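Local coordinates for protein alcohol dehydrogenase (Thermus sp., PDB 4CPD) that probably catalyses the NAD-dependent, zinc-dependent interconversion of alcohols with aldehydes or ketones, as a thermostable medium-chain dehydrogenase, at residues K195-D200 with S230-E235; G213-N218 with V225-S230; V172-A177 with L182-V187. All blocks are in the same frame, centred on the assembly; numbering follows the deposited sequence.

Contact 1. Residues K195-D200 with S230-E235; sequences KILAID and SETNDE. With NAD (nicotinamide-adenine-dinucleotide), chain G.
K195 runs extended through chi1 and chi2 (CG anti to the backbone N, chi1 178°), then bends at chi3, which brings NZ over to E231. E231 folds to meet it: CG stands beside its own backbone N, and a bend at chi2 (-71°) curls the carboxylate back. The two chains cross at about a right angle. K195 NZ makes a salt bridge with E231 OE1 at 2.8 Å, approaching that oxygen nearly along its C-O axis. The same K195 NZ donates to the main-chain oxygen E231 O at 2.9 Å, lying in the carbonyl plane on a lone pair, with a C=O...N angle of 133°. One ammonium group is therefore gripped by both the side chain and the backbone of a single residue. The other carboxylate oxygen, E231 OE2, forms a salt bridge with R227 in the preceding helical turn.

Next to this salt bridge is an apolar layer. L197 spreads its two methyls over the helix end: CD2 packs on E231 CB at 3.9 Å, while CD1 reaches T232 CG2 at 4.1 Å. The hydroxyl of T232 bonds to V228 O, while its methyl meets L197.

At the far end of the same strand, D200 holds the adenosine ribose of NAD: O2B donates to D200 OD1 at 3.1 Å and O3B to D200 OD2 at 3.0 Å. An acidic residue at the end of the second strand is the familiar Rossmann-fold hallmark of NAD binding. With K195 and R227 flanking it, the E231 carboxylate is probably stabilised in its charged form, and the lysine, sitting at a carbonyl near the C-terminal end of helix 224-231, probably interacts favourably with the helix dipole.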
loop_
_atom_site.group_PDB
_atom_site.type_symbol
_atom_site.label_atom_id
_atom_site.label_comp_id
_atom_site.label_asym_id
_atom_site.label_seq_id
_atom_site.Cartn_x
_atom_site.Cartn_y
_atom_site.Cartn_z
ATOM N N LYS A 195 16.260 -6.011 -13.545
ATOM C CA LYS A 195 15.813 -7.272 -14.061
ATOM C C LYS A 195 14.268 -7.324 -13.986
ATOM O O LYS A 195 13.661 -6.892 -13.007
ATOM C CB LYS A 195 16.412 -8.401 -13.246
ATOM C CG LYS A 195 15.932 -9.775 -13.705
ATOM C CD LYS A 195 16.510 -10.909 -12.881
ATOM C CE LYS A 195 17.964 -11.177 -13.238
ATOM N NZ LYS A 195 18.395 -12.496 -12.696
ATOM N N ILE A 196 13.650 -7.868 -15.026
ATOM C CA ILE A 196 12.217 -7.891 -15.175
ATOM C C ILE A 196 11.808 -9.288 -15.513
ATOM O O ILE A 196 12.403 -9.891 -16.385
ATOM C CB ILE A 196 11.745 -6.988 -16.339
ATOM C CG1 ILE A 196 12.268 -5.557 -16.175
ATOM C CG2 ILE A 196 10.216 -7.006 -16.445
ATOM C CD1 ILE A 196 12.018 -4.688 -17.388
ATOM N N LEU A 197 10.769 -9.786 -14.855
ATOM C CA LEU A 197 10.274 -11.149 -15.071
ATOM C C LEU A 197 8.822 -11.127 -15.505
ATOM O O LEU A 197 7.996 -10.456 -14.890
ATOM C CB LEU A 197 10.385 -11.939 -13.776
ATOM C CG LEU A 197 11.796 -11.886 -13.212
ATOM C CD1 LEU A 197 11.794 -11.617 -11.723
ATOM C CD2 LEU A 197 12.527 -13.168 -13.530
ATOM N N ALA A 198 8.502 -11.875 -16.547
ATOM C CA ALA A 198 7.155 -11.876 -17.080
ATOM C C ALA A 198 6.583 -13.244 -16.896
ATOM O O ALA A 198 7.173 -14.216 -17.312
ATOM C CB ALA A 198 7.140 -11.472 -18.549
ATOM N N ILE A 199 5.434 -13.303 -16.244
ATOM C CA ILE A 199 4.747 -14.536 -15.986
ATOM C C ILE A 199 3.456 -14.489 -16.776
ATOM O O ILE A 199 2.674 -13.544 -16.638
ATOM C CB ILE A 199 4.430 -14.695 -14.491
ATOM C CG1 ILE A 199 5.714 -14.891 -13.685
ATOM C CG2 ILE A 199 3.507 -15.885 -14.249
ATOM C CD1 ILE A 199 6.346 -13.616 -13.194
ATOM N N ASP A 200 3.254 -15.501 -17.616
ATOM C CA ASP A 200 2.004 -15.703 -18.349
ATOM C C ASP A 200 1.900 -17.193 -18.693
ATOM O O ASP A 200 2.687 -18.010 -18.190
ATOM C CB ASP A 200 1.976 -14.841 -19.602
ATOM C CG ASP A 200 0.579 -14.542 -20.062
ATOM O OD1 ASP A 200 -0.196 -15.490 -20.286
ATOM O OD2 ASP A 200 0.243 -13.352 -20.201
ATOM N N SER A 230 14.772 -17.653 -7.432
ATOM C CA SER A 230 16.147 -17.970 -7.852
ATOM C C SER A 230 16.754 -16.853 -8.724
ATOM O O SER A 230 17.955 -16.555 -8.634
ATOM C CB SER A 230 16.220 -19.327 -8.565
ATOM O OG SER A 230 15.058 -19.587 -9.335
ATOM N N GLU A 231 15.919 -16.205 -9.530
ATOM C CA GLU A 231 16.388 -15.090 -10.338
ATOM C C GLU A 231 16.693 -13.817 -9.533
ATOM O O GLU A 231 17.341 -12.891 -10.052
ATOM C CB GLU A 231 15.357 -14.783 -11.414
ATOM C CG GLU A 231 15.251 -15.849 -12.493
ATOM C CD GLU A 231 16.468 -15.886 -13.433
ATOM O OE1 GLU A 231 17.249 -14.913 -13.512
ATOM O OE2 GLU A 231 16.644 -16.909 -14.122
ATOM N N THR A 232 16.238 -13.765 -8.280
ATOM C CA THR A 232 16.316 -12.537 -7.481
ATOM C C THR A 232 16.991 -12.772 -6.133
ATOM O O THR A 232 16.474 -12.352 -5.089
ATOM C CB THR A 232 14.899 -11.984 -7.253
ATOM O OG1 THR A 232 14.048 -13.050 -6.779
ATOM C CG2 THR A 232 14.319 -11.457 -8.553
ATOM N N ASN A 233 18.143 -13.442 -6.164
ATOM C CA ASN A 233 18.870 -13.853 -4.944
ATOM C C ASN A 233 18.084 -14.681 -3.912
ATOM O O ASN A 233 18.386 -14.608 -2.722
ATOM C CB ASN A 233 19.421 -12.624 -4.233
ATOM C CG ASN A 233 20.636 -12.080 -4.902
ATOM O OD1 ASN A 233 21.744 -12.537 -4.642
ATOM N ND2 ASN A 233 20.450 -11.094 -5.766
ATOM N N ASP A 234 17.074 -15.437 -4.351
ATOM C CA ASP A 234 16.167 -16.170 -3.423
ATOM C C ASP A 234 15.370 -15.289 -2.434
ATOM O O ASP A 234 14.812 -15.791 -1.465
ATOM C CB ASP A 234 16.957 -17.247 -2.672
ATOM C CG ASP A 234 17.750 -18.099 -3.612
ATOM O OD1 ASP A 234 17.111 -18.816 -4.416
ATOM O OD2 ASP A 234 18.994 -17.998 -3.582
ATOM N N GLU A 235 15.314 -13.988 -2.710
ATOM C CA GLU A 235 14.545 -13.037 -1.938
ATOM C C GLU A 235 13.167 -12.888 -2.563
ATOM O O GLU A 235 12.147 -13.037 -1.903
ATOM C CB GLU A 235 15.236 -11.674 -1.958
ATOM C CG GLU A 235 16.630 -11.620 -1.327
ATOM C CD GLU A 235 17.235 -10.190 -1.272
ATOM O OE1 GLU A 235 16.854 -9.322 -2.103
ATOM O OE2 GLU A 235 18.110 -9.907 -0.405
HETATM P PA NAD G . -5.958 -9.353 -21.668
HETATM O O1A NAD G . -5.834 -9.092 -23.171
HETATM O O2A NAD G . -7.071 -10.263 -21.158
HETATM O O5B NAD G . -4.574 -9.858 -20.999
HETATM C C5B NAD G . -4.578 -10.788 -19.916
HETATM C C4B NAD G . -3.320 -11.650 -19.966
HETATM O O4B NAD G . -3.162 -12.355 -18.728
HETATM C C3B NAD G . -3.403 -12.690 -21.088
HETATM O O3B NAD G . -2.182 -12.811 -21.835
HETATM C C2B NAD G . -3.660 -13.979 -20.361
HETATM O O2B NAD G . -3.137 -15.106 -21.070
HETATM C C1B NAD G . -2.940 -13.725 -19.052
HETATM N N9A NAD G . -3.469 -14.605 -18.010
HETATM C C8A NAD G . -4.776 -14.869 -17.804
HETATM N N7A NAD G . -4.894 -15.732 -16.767
HETATM C C5A NAD G . -3.654 -16.015 -16.304
HETATM C C6A NAD G . -3.075 -16.838 -15.225
HETATM N N6A NAD G . -3.904 -17.536 -14.432
HETATM N N1A NAD G . -1.726 -16.876 -15.060
HETATM C C2A NAD G . -0.903 -16.170 -15.860
HETATM N N3A NAD G . -1.369 -15.395 -16.868
HETATM C C4A NAD G . -2.706 -15.274 -17.133
HETATM O O3 NAD G . -6.168 -7.944 -20.891
HETATM P PN NAD G . -5.280 -6.590 -20.971
HETATM O O1N NAD G . -5.873 -5.810 -22.128
HETATM O O2N NAD G . -3.783 -6.883 -20.822
HETATM O O5D NAD G . -5.692 -5.897 -19.569
HETATM C C5D NAD G . -5.025 -6.373 -18.383
HETATM C C4D NAD G . -5.870 -6.371 -17.111
HETATM O O4D NAD G . -5.807 -5.059 -16.535
HETATM C C3D NAD G . -7.350 -6.686 -17.331
HETATM O O3D NAD G . -7.845 -7.376 -16.170
HETATM C C2D NAD G . -7.984 -5.304 -17.515
HETATM O O2D NAD G . -9.410 -5.223 -17.267
HETATM C C1D NAD G . -7.138 -4.499 -16.525
HETATM N N1N NAD G . -7.124 -3.049 -16.778
HETATM C C2N NAD G . -7.203 -2.299 -15.675
HETATM C C3N NAD G . -7.202 -0.913 -15.728
HETATM C C7N NAD G . -7.279 -0.200 -14.408
HETATM O O7N NAD G . -7.761 0.918 -14.316
HETATM N N7N NAD G . -6.771 -0.836 -13.334
HETATM C C4N NAD G . -7.107 -0.278 -16.978
HETATM C C5N NAD G . -7.024 -1.071 -18.129
HETATM C C6N NAD G . -7.035 -2.471 -18.005
#

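Contact 2. Residues G213-N218 with V225-S230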
loop_
_atom_site.group_PDB
_atom_site.type_symbol
_atom_site.label_atom_id
_atom_site.label_comp_id
_atom_site.label_asym_id
_atom_site.label_seq_id
_atom_site.Cartn_x
_atom_site.Cartn_y
_atom_site.Cartn_z
ATOM N N GLY A 213 12.586 -7.326 -23.147
ATOM C CA GLY A 213 13.740 -7.409 -22.275
ATOM C C GLY A 213 13.489 -8.207 -21.016
ATOM O O GLY A 213 14.310 -8.183 -20.133
ATOM N N ALA A 214 12.364 -8.912 -20.922
ATOM C CA ALA A 214 12.052 -9.665 -19.720
ATOM C C ALA A 214 12.490 -11.105 -19.837
ATOM O O ALA A 214 12.586 -11.655 -20.938
ATOM C CB ALA A 214 10.560 -9.604 -19.435
ATOM N N ILE A 215 12.734 -11.715 -18.683
ATOM C CA ILE A 215 12.868 -13.166 -18.562
ATOM C C ILE A 215 11.470 -13.801 -18.482
ATOM O O ILE A 215 10.769 -13.630 -17.485
ATOM C CB ILE A 215 13.651 -13.516 -17.303
ATOM C CG1 ILE A 215 15.078 -13.001 -17.430
ATOM C CG2 ILE A 215 13.635 -15.012 -17.060
ATOM C CD1 ILE A 215 15.901 -13.085 -16.154
ATOM N N PRO A 216 11.065 -14.542 -19.530
ATOM C CA PRO A 216 9.726 -15.108 -19.584
ATOM C C PRO A 216 9.653 -16.335 -18.725
ATOM O O PRO A 216 10.658 -17.033 -18.571
ATOM C CB PRO A 216 9.575 -15.488 -21.046
ATOM C CG PRO A 216 10.957 -15.882 -21.438
ATOM C CD PRO A 216 11.885 -14.996 -20.663
ATOM N N ILE A 217 8.471 -16.573 -18.166
ATOM C CA ILE A 217 8.213 -17.684 -17.250
ATOM C C ILE A 217 6.803 -18.208 -17.518
ATOM O O ILE A 217 5.816 -17.490 -17.305
ATOM C CB ILE A 217 8.293 -17.235 -15.777
ATOM C CG1 ILE A 217 9.705 -16.725 -15.444
ATOM C CG2 ILE A 217 7.898 -18.374 -14.851
ATOM C CD1 ILE A 217 9.881 -16.202 -14.025
ATOM N N ASN A 218 6.704 -19.449 -17.989
ATOM C CA ASN A 218 5.395 -20.050 -18.245
ATOM C C ASN A 218 4.832 -20.707 -16.980
ATOM O O ASN A 218 5.391 -21.689 -16.480
ATOM C CB ASN A 218 5.476 -21.062 -19.392
ATOM C CG ASN A 218 4.125 -21.309 -20.046
ATOM O OD1 ASN A 218 3.130 -21.532 -19.356
ATOM N ND2 ASN A 218 4.079 -21.259 -21.379
ATOM N N VAL A 225 6.952 -19.039 -8.702
ATOM C CA VAL A 225 7.481 -18.517 -7.457
ATOM C C VAL A 225 8.909 -18.988 -7.236
ATOM O O VAL A 225 9.760 -18.169 -6.908
ATOM C CB VAL A 225 6.602 -18.901 -6.256
ATOM C CG1 VAL A 225 7.238 -18.427 -4.952
ATOM C CG2 VAL A 225 5.196 -18.325 -6.408
ATOM N N ARG A 226 9.151 -20.298 -7.398
ATOM C CA ARG A 226 10.497 -20.915 -7.231
ATOM C C ARG A 226 11.506 -20.247 -8.163
ATOM O O ARG A 226 12.621 -19.888 -7.787
ATOM C CB ARG A 226 10.432 -22.414 -7.555
ATOM N N ARG A 227 11.045 -20.048 -9.384
ATOM C CA ARG A 227 11.828 -19.511 -10.473
ATOM C C ARG A 227 12.160 -18.022 -10.269
ATOM O O ARG A 227 13.317 -17.588 -10.386
ATOM C CB ARG A 227 10.992 -19.748 -11.732
ATOM C CG ARG A 227 11.598 -19.315 -13.042
ATOM C CD ARG A 227 12.919 -19.987 -13.411
ATOM N NE ARG A 227 13.082 -19.757 -14.852
ATOM C CZ ARG A 227 13.989 -18.960 -15.423
ATOM N NH1 ARG A 227 14.931 -18.353 -14.708
ATOM N NH2 ARG A 227 13.972 -18.807 -16.746
ATOM N N VAL A 228 11.134 -17.238 -9.964
ATOM C CA VAL A 228 11.307 -15.826 -9.676
ATOM C C VAL A 228 12.284 -15.634 -8.512
ATOM O O VAL A 228 13.110 -14.716 -8.488
ATOM C CB VAL A 228 9.937 -15.151 -9.355
ATOM C CG1 VAL A 228 10.119 -13.785 -8.709
ATOM C CG2 VAL A 228 9.087 -14.995 -10.617
ATOM N N ARG A 229 12.189 -16.496 -7.522
ATOM C CA ARG A 229 13.035 -16.328 -6.356
ATOM C C ARG A 229 14.500 -16.575 -6.689
ATOM O O ARG A 229 15.363 -15.774 -6.307
ATOM C CB ARG A 229 12.554 -17.204 -5.203
ATOM C CG ARG A 229 11.375 -16.586 -4.466
ATOM C CD ARG A 229 11.037 -17.310 -3.182
ATOM N NE ARG A 229 9.750 -16.859 -2.648
ATOM C CZ ARG A 229 8.953 -17.578 -1.849
ATOM N NH1 ARG A 229 9.292 -18.810 -1.463
ATOM N NH2 ARG A 229 7.797 -17.065 -1.432
ATOM N N SER A 230 14.772 -17.653 -7.432
ATOM C CA SER A 230 16.147 -17.970 -7.852
ATOM C C SER A 230 16.754 -16.853 -8.724
ATOM O O SER A 230 17.955 -16.555 -8.634
ATOM C CB SER A 230 16.220 -19.327 -8.565
ATOM O OG SER A 230 15.058 -19.587 -9.335
#
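I217 carries the apolar part of this contact by pushing its CD1 methyl between two neighbouring side chains of the helix. I217 CD1 lies 3.7 Å from V228 CG2 and is equally near the aliphatic CG of R227, at 3.7 Å. An extended chi2 of 178° carries that methyl out from the strand. The isoleucine meets V228 at about a right angle, but R227 more obliquely, with I217 CG1 also near R227 CG at 4.0 Å.

The second kind of contact is between a charged group and apolar surface. R227 starts with CG anti to its backbone N and turns at chi2 (60°), which carries the guanidinium along the strand to I215. There R227 NH2 comes 3.8 Å from I215 CG2, the methyl standing oblique to the guanidinium plane. P216 O lies farther off, 4.2 Å from R227 NH2, and is not a hydrogen-bond partner.

No hydrogen bond crosses between the segments. R227 finds its strongest polar partner in E231, through NH1, and a long, weak ion pair joins its NE to E222. Inside the helix the usual backbone bonds continue, such as R229 N to V225 O at 3.0 Å. Along the same helix V225 CG1 sits 3.6 Å above the guanidinium plane of R229, over its centre.

Strand 215-218 and helix 224-231 run nearly antiparallel, their segment axes 160° apart in direction and 9.7 Å apart at closest. The strand is the outermost of the six-stranded parallel Rossmann sheet on this side, next to 195-200, and G213 ends the preceding helix 203-212 with a Schellman motif. Helix 224-231 packs against one sheet face, where helix 247-256 adjoins it through L252 and E255 against V225 and M256 against V228.

Contact 3. Residues V172-A177 with L182-V187; sequences VAVIGA and LMAIEV
V174 in the strand and I185 in the helix face each other with their CA atoms 7.1 Å apart, and the backbones draw closer toward the turn, where A177 CA and L182 CA are 5.5 Å apart. V174 is the side chain that bridges the gap, one methyl for each helix residue. Its CG1, set anti to the backbone N (chi1 -179°), points to the methyl of A184, with V174 CG1 and A184 CB 4.2 Å apart. The other branch, V174 CG2, rests against I185 CG1, also at 4.2 Å.

This is the opening half of the first beta-alpha-beta unit of the Rossmann fold, in which strand 171-175 passes through a glycine-rich turn into helix 179-190. G176, whose positive phi of 108° bends the chain out of the strand, fits the first glycine of the GxGxxG pattern and touches the bound NAD.

Past that glycine the packing turns to backbone against side chain: the isobutyl group of L182 gathers round the carbonyl oxygen of A177, with L182 CG and A177 O 3.3 Å apart. L182 and I185 reach on to L212 of helix 203-212.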
loop_
_atom_site.group_PDB
_atom_site.type_symbol
_atom_site.label_atom_id
_atom_site.label_comp_id
_atom_site.label_asym_id
_atom_site.label_seq_id
_atom_site.Cartn_x
_atom_site.Cartn_y
_atom_site.Cartn_z
ATOM N N VAL A 172 11.700 -6.426 -10.893
ATOM C CA VAL A 172 10.270 -6.326 -11.032
ATOM C C VAL A 172 9.699 -7.600 -11.605
ATOM O O VAL A 172 10.210 -8.100 -12.597
ATOM C CB VAL A 172 9.921 -5.211 -12.017
ATOM C CG1 VAL A 172 8.429 -4.946 -12.033
ATOM C CG2 VAL A 172 10.655 -3.946 -11.660
ATOM N N ALA A 173 8.615 -8.106 -11.030
ATOM C CA ALA A 173 7.882 -9.182 -11.682
ATOM C C ALA A 173 6.553 -8.662 -12.197
ATOM O O ALA A 173 5.865 -7.954 -11.484
ATOM C CB ALA A 173 7.656 -10.325 -10.719
ATOM N N VAL A 174 6.189 -9.019 -13.426
ATOM C CA VAL A 174 4.912 -8.598 -14.010
ATOM C C VAL A 174 4.116 -9.840 -14.301
ATOM O O VAL A 174 4.575 -10.708 -15.023
ATOM C CB VAL A 174 5.104 -7.845 -15.331
ATOM C CG1 VAL A 174 3.774 -7.406 -15.905
ATOM C CG2 VAL A 174 6.029 -6.660 -15.128
ATOM N N ILE A 175 2.918 -9.922 -13.742
ATOM C CA ILE A 175 2.081 -11.104 -13.902
ATOM C C ILE A 175 0.993 -10.743 -14.895
ATOM O O ILE A 175 0.130 -9.898 -14.618
ATOM C CB ILE A 175 1.482 -11.565 -12.551
ATOM C CG1 ILE A 175 2.592 -12.085 -11.630
ATOM C CG2 ILE A 175 0.460 -12.665 -12.742
ATOM C CD1 ILE A 175 2.192 -12.163 -10.170
ATOM N N GLY A 176 1.054 -11.389 -16.057
ATOM C CA GLY A 176 0.194 -11.046 -17.177
ATOM C C GLY A 176 1.007 -10.358 -18.253
ATOM O O GLY A 176 1.486 -9.243 -18.071
ATOM N N ALA A 177 1.164 -11.041 -19.379
ATOM C CA ALA A 177 1.868 -10.504 -20.542
ATOM C C ALA A 177 0.914 -10.083 -21.666
ATOM O O ALA A 177 1.307 -10.022 -22.813
ATOM C CB ALA A 177 2.858 -11.529 -21.059
ATOM N N LEU A 182 2.632 -5.828 -21.068
ATOM C CA LEU A 182 3.671 -5.491 -22.032
ATOM C C LEU A 182 4.048 -4.032 -21.918
ATOM O O LEU A 182 5.218 -3.706 -22.052
ATOM C CB LEU A 182 3.238 -5.840 -23.451
ATOM C CG LEU A 182 3.050 -7.358 -23.649
ATOM C CD1 LEU A 182 2.299 -7.641 -24.950
ATOM C CD2 LEU A 182 4.376 -8.101 -23.635
ATOM N N MET A 183 3.081 -3.155 -21.647
ATOM C CA MET A 183 3.413 -1.750 -21.368
ATOM C C MET A 183 4.314 -1.677 -20.114
ATOM O O MET A 183 5.330 -0.951 -20.073
ATOM C CB MET A 183 2.173 -0.907 -21.125
ATOM C CG MET A 183 1.163 -0.867 -22.255
ATOM S SD MET A 183 1.673 0.032 -23.734
ATOM C CE MET A 183 2.110 -1.367 -24.765
ATOM N N ALA A 184 3.939 -2.439 -19.097
ATOM C CA ALA A 184 4.667 -2.421 -17.849
ATOM C C ALA A 184 6.102 -2.841 -18.066
ATOM O O ALA A 184 7.033 -2.196 -17.565
ATOM C CB ALA A 184 4.005 -3.344 -16.831
ATOM N N ILE A 185 6.287 -3.929 -18.807
ATOM C CA ILE A 185 7.636 -4.398 -19.107
ATOM C C ILE A 185 8.493 -3.307 -19.750
ATOM O O ILE A 185 9.569 -2.987 -19.267
ATOM C CB ILE A 185 7.613 -5.626 -20.002
ATOM C CG1 ILE A 185 7.086 -6.806 -19.219
ATOM C CG2 ILE A 185 9.006 -5.965 -20.467
ATOM C CD1 ILE A 185 6.633 -7.954 -20.099
ATOM N N GLU A 186 8.004 -2.725 -20.829
ATOM C CA GLU A 186 8.750 -1.675 -21.518
ATOM C C GLU A 186 9.073 -0.544 -20.561
ATOM O O GLU A 186 10.194 -0.102 -20.521
ATOM C CB GLU A 186 7.954 -1.143 -22.707
ATOM C CG GLU A 186 8.777 -0.393 -23.745
ATOM C CD GLU A 186 7.957 0.076 -24.953
ATOM O OE1 GLU A 186 6.809 -0.368 -25.155
ATOM O OE2 GLU A 186 8.475 0.885 -25.730
ATOM N N VAL A 187 8.080 -0.073 -19.805
ATOM C CA VAL A 187 8.263 1.065 -18.898
ATOM C C VAL A 187 9.310 0.703 -17.868
ATOM O O VAL A 187 10.236 1.484 -17.603
ATOM C CB VAL A 187 6.974 1.429 -18.144
ATOM C CG1 VAL A 187 7.262 2.451 -17.045
ATOM C CG2 VAL A 187 5.914 1.959 -19.094
#

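The three contacts belong to one NAD-binding sheet, in which strands 171-175, 195-200 and 215-218 lie side by side. Contacts 1 and 2 are the closer pair, their centres about 4 Å apart: they share S230 and helix 224-231, and I196 O meets I215 N at 3.0 Å between their strands. Contact 3 lies about 12 Å from the centre of either, toward the opposite sheet face, where I185 CG2 comes 4.1 Å from A214 CB. Contacts 1 and 3 join by L197 O and V174 N at 2.7 Å. At the cofactor end, D200 OD2 lies 2.6 Å from A177 N, tying the ribose-binding carboxylate to the turn that touches NAD.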